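Local coordinates for lipoprotein NlpE (Escherichia coli, PDB 2Z4I) that takes part in copper homeostasis, activates the Cpx signalling pathway from the outer membrane, and is required for efficient adhesion of stationary-phase cells to hydrophobic surfaces, at residues 126-131 against 177-182. The protein carries 1 engineered substitution. Sequence-based numbering, arbitrary orientation.
Sequences PMTLRG and SVEGHF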
ATOM      1  N   PRO A 126      -4.946   9.734  11.851  1.00 28.97           N
ATOM      2  CA  PRO A 126      -5.476   9.557  13.202  1.00 29.10           C
ATOM      3  C   PRO A 126      -6.070   8.161  13.375  1.00 30.95           C
ATOM      4  O   PRO A 126      -6.591   7.568  12.428  1.00 32.56           O
ATOM      5  CB  PRO A 126      -6.533  10.647  13.299  1.00 26.87           C
ATOM      6  CG  PRO A 126      -7.069  10.693  11.928  1.00 27.82           C
ATOM      7  CD  PRO A 126      -5.815  10.611  11.052  1.00 28.98           C
HETATM    8  N   MSE A 127      -5.961   7.622  14.576  1.00 31.50           N
HETATM    9  CA  MSE A 127      -6.525   6.319  14.870  1.00 32.74           C
HETATM   10  C   MSE A 127      -7.258   6.543  16.165  1.00 33.26           C
HETATM   11  O   MSE A 127      -7.073   7.584  16.794  1.00 35.71           O
HETATM   12  CB  MSE A 127      -5.424   5.282  15.045  1.00 33.54           C
HETATM   13  CG  MSE A 127      -4.349   5.689  15.981  1.00 36.84           C
HETATM   14 SE   MSE A 127      -2.886   4.488  15.778  1.00 42.02          SE
HETATM   15  CE  MSE A 127      -2.355   4.924  14.028  1.00 43.16           C
ATOM     16  N   THR A 128      -8.101   5.606  16.578  1.00 32.67           N
ATOM     17  CA  THR A 128      -8.823   5.816  17.825  1.00 32.10           C
ATOM     18  C   THR A 128      -8.165   5.129  18.987  1.00 32.47           C
ATOM     19  O   THR A 128      -7.680   4.006  18.858  1.00 33.03           O
ATOM     20  CB  THR A 128     -10.263   5.343  17.728  1.00 30.53           C
ATOM     21  OG1 THR A 128     -10.932   6.089  16.704  1.00 30.59           O
ATOM     22  CG2 THR A 128     -10.969   5.550  19.047  1.00 27.74           C
ATOM     23  N   LEU A 129      -8.141   5.808  20.129  1.00 33.68           N
ATOM     24  CA  LEU A 129      -7.522   5.231  21.306  1.00 35.52           C
ATOM     25  C   LEU A 129      -8.403   5.314  22.541  1.00 38.63           C
ATOM     26  O   LEU A 129      -9.143   6.276  22.741  1.00 40.78           O
ATOM     27  CB  LEU A 129      -6.173   5.898  21.586  1.00 33.48           C
ATOM     28  CG  LEU A 129      -5.121   5.825  20.480  1.00 30.38           C
ATOM     29  CD1 LEU A 129      -5.300   6.992  19.576  1.00 30.62           C
ATOM     30  CD2 LEU A 129      -3.729   5.855  21.063  1.00 30.69           C
ATOM     31  N   ARG A 130      -8.313   4.284  23.367  1.00 41.10           N
ATOM     32  CA  ARG A 130      -9.078   4.209  24.591  1.00 43.35           C
ATOM     33  C   ARG A 130      -8.032   4.126  25.688  1.00 43.77           C
ATOM     34  O   ARG A 130      -7.206   3.215  25.680  1.00 45.11           O
ATOM     35  CB  ARG A 130      -9.921   2.934  24.586  1.00 46.89           C
ATOM     36  CG  ARG A 130     -11.396   3.145  24.846  1.00 52.92           C
ATOM     37  CD  ARG A 130     -12.096   3.854  23.688  1.00 56.47           C
ATOM     38  NE  ARG A 130     -12.337   2.954  22.562  1.00 60.17           N
ATOM     39  CZ  ARG A 130     -13.191   3.197  21.567  1.00 61.67           C
ATOM     40  NH1 ARG A 130     -13.901   4.328  21.546  1.00 60.34           N
ATOM     41  NH2 ARG A 130     -13.346   2.297  20.599  1.00 61.11           N
ATOM     42  N   GLY A 131      -8.031   5.068  26.621  1.00 42.84           N
ATOM     43  CA  GLY A 131      -7.041   4.988  27.675  1.00 42.42           C
ATOM     44  C   GLY A 131      -7.408   5.794  28.896  1.00 43.62           C
ATOM     45  O   GLY A 131      -8.406   6.525  28.882  1.00 44.09           O
ATOM     46  N   SER A 177     -11.601   8.624  25.285  1.00 38.13           N
ATOM     47  CA  SER A 177     -11.629   8.042  23.949  1.00 37.01           C
ATOM     48  C   SER A 177     -11.317   9.177  22.983  1.00 37.05           C
ATOM     49  O   SER A 177     -12.130  10.078  22.791  1.00 36.89           O
ATOM     50  CB  SER A 177     -13.012   7.486  23.632  1.00 38.76           C
ATOM     51  OG  SER A 177     -13.091   7.102  22.273  1.00 39.62           O
ATOM     52  N   VAL A 178     -10.145   9.151  22.366  1.00 35.89           N
ATOM     53  CA  VAL A 178      -9.798  10.231  21.460  1.00 34.82           C
ATOM     54  C   VAL A 178      -9.105   9.708  20.225  1.00 36.61           C
ATOM     55  O   VAL A 178      -8.550   8.606  20.242  1.00 38.86           O
ATOM     56  CB  VAL A 178      -8.854  11.240  22.157  1.00 32.11           C
ATOM     57  CG1 VAL A 178      -7.532  10.571  22.461  1.00 29.99           C
ATOM     58  CG2 VAL A 178      -8.644  12.462  21.284  1.00 30.45           C
ATOM     59  N   GLU A 179      -9.153  10.494  19.153  1.00 36.19           N
ATOM     60  CA  GLU A 179      -8.469  10.136  17.924  1.00 36.47           C
ATOM     61  C   GLU A 179      -7.116  10.808  18.029  1.00 35.95           C
ATOM     62  O   GLU A 179      -7.016  11.904  18.566  1.00 35.57           O
ATOM     63  CB  GLU A 179      -9.209  10.672  16.705  1.00 37.03           C
ATOM     64  CG  GLU A 179     -10.304   9.751  16.218  1.00 39.72           C
ATOM     65  CD  GLU A 179     -10.951  10.252  14.944  1.00 42.68           C
ATOM     66  OE1 GLU A 179     -10.220  10.557  13.973  1.00 42.23           O
ATOM     67  OE2 GLU A 179     -12.198  10.335  14.914  1.00 43.88           O
ATOM     68  N   GLY A 180      -6.075  10.152  17.542  1.00 35.06           N
ATOM     69  CA  GLY A 180      -4.761  10.752  17.619  1.00 35.60           C
ATOM     70  C   GLY A 180      -3.698   9.946  16.915  1.00 35.69           C
ATOM     71  O   GLY A 180      -3.942   8.818  16.499  1.00 36.10           O
ATOM     72  N   HIS A 181      -2.517  10.530  16.767  1.00 35.49           N
ATOM     73  CA  HIS A 181      -1.401   9.852  16.119  1.00 36.06           C
ATOM     74  C   HIS A 181      -0.143  10.129  16.922  1.00 36.25           C
ATOM     75  O   HIS A 181      -0.109  11.053  17.731  1.00 36.88           O
ATOM     76  CB  HIS A 181      -1.219  10.367  14.690  1.00 37.85           C
ATOM     77  CG  HIS A 181      -1.079  11.854  14.600  1.00 38.76           C
ATOM     78  ND1 HIS A 181      -2.152  12.710  14.723  1.00 39.22           N
ATOM     79  CD2 HIS A 181       0.012  12.638  14.434  1.00 37.63           C
ATOM     80  CE1 HIS A 181      -1.728  13.958  14.637  1.00 37.36           C
ATOM     81  NE2 HIS A 181      -0.420  13.943  14.461  1.00 37.20           N
ATOM     82  N   PHE A 182       0.892   9.327  16.717  1.00 36.74           N
ATOM     83  CA  PHE A 182       2.127   9.548  17.447  1.00 37.09           C
ATOM     84  C   PHE A 182       3.047  10.475  16.690  1.00 38.13           C
ATOM     85  O   PHE A 182       3.140  10.409  15.464  1.00 39.73           O
ATOM     86  CB  PHE A 182       2.845   8.235  17.706  1.00 36.57           C
ATOM     87  CG  PHE A 182       2.115   7.337  18.638  1.00 37.73           C
ATOM     88  CD1 PHE A 182       1.191   6.422  18.157  1.00 37.61           C
ATOM     89  CD2 PHE A 182       2.317   7.436  20.009  1.00 38.01           C
ATOM     90  CE1 PHE A 182       0.478   5.621  19.024  1.00 39.91           C
ATOM     91  CE2 PHE A 182       1.608   6.640  20.887  1.00 39.56           C
ATOM     92  CZ  PHE A 182       0.683   5.729  20.397  1.00 38.90           C
TER
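Val178 O accepts the N-H of Leu129, 2.8 Å from Leu129 N. This bond belongs to an antiparallel ladder in the C-terminal OB-fold barrel, where strand 127-135, within a region that could contain a copper-binding motif, pairs with strand 174-185. The ladder illustrates how antiparallel pairing alternates: Met127 with Gly180 and Leu129 with Val178 are hydrogen-bonded pairs, while Thr128 with Glu179 and Arg130 with Ser177 are non-hydrogen-bonded ones. Met127 and Gly180 exchange N-H...O bonds in both directions, with Gly180 N 2.9 Å from Met127 O. The same Met127 O also takes a CA-H...O contact from Glu179 CA at 3.1 Å. Side chains alternate in step. On the face of Leu129 and Val178, Leu129 CD1 sits between the carbonyl oxygens of Val178 and Gly180, 3.7 Å from Val178 O and 3.8 Å from Gly180 O, and CD2 approaches Phe182 CZ. Leu197 of strand 194-199 touches both Leu129 and Phe182, joining them to the next strand, and Phe151 meets the Phe182 ring edge-to-face. The other face is more polar. There Glu179 CG passes Thr128 OG1, while Glu179 OE1 lies alongside Pro126 CB and CG, at the start of the segment. Thr128 CG2 rests over one face of the Arg130 guanidinium, offset toward its rim. Bends at chi2 and chi3 (70° and 77°) carry that guanidinium over to Ser177 of the partner strand, and Arg130 NH1 donates to Ser177 OG at 3.0 Å, with the hydroxyl oxygen tilted 29° from the guanidinium plane.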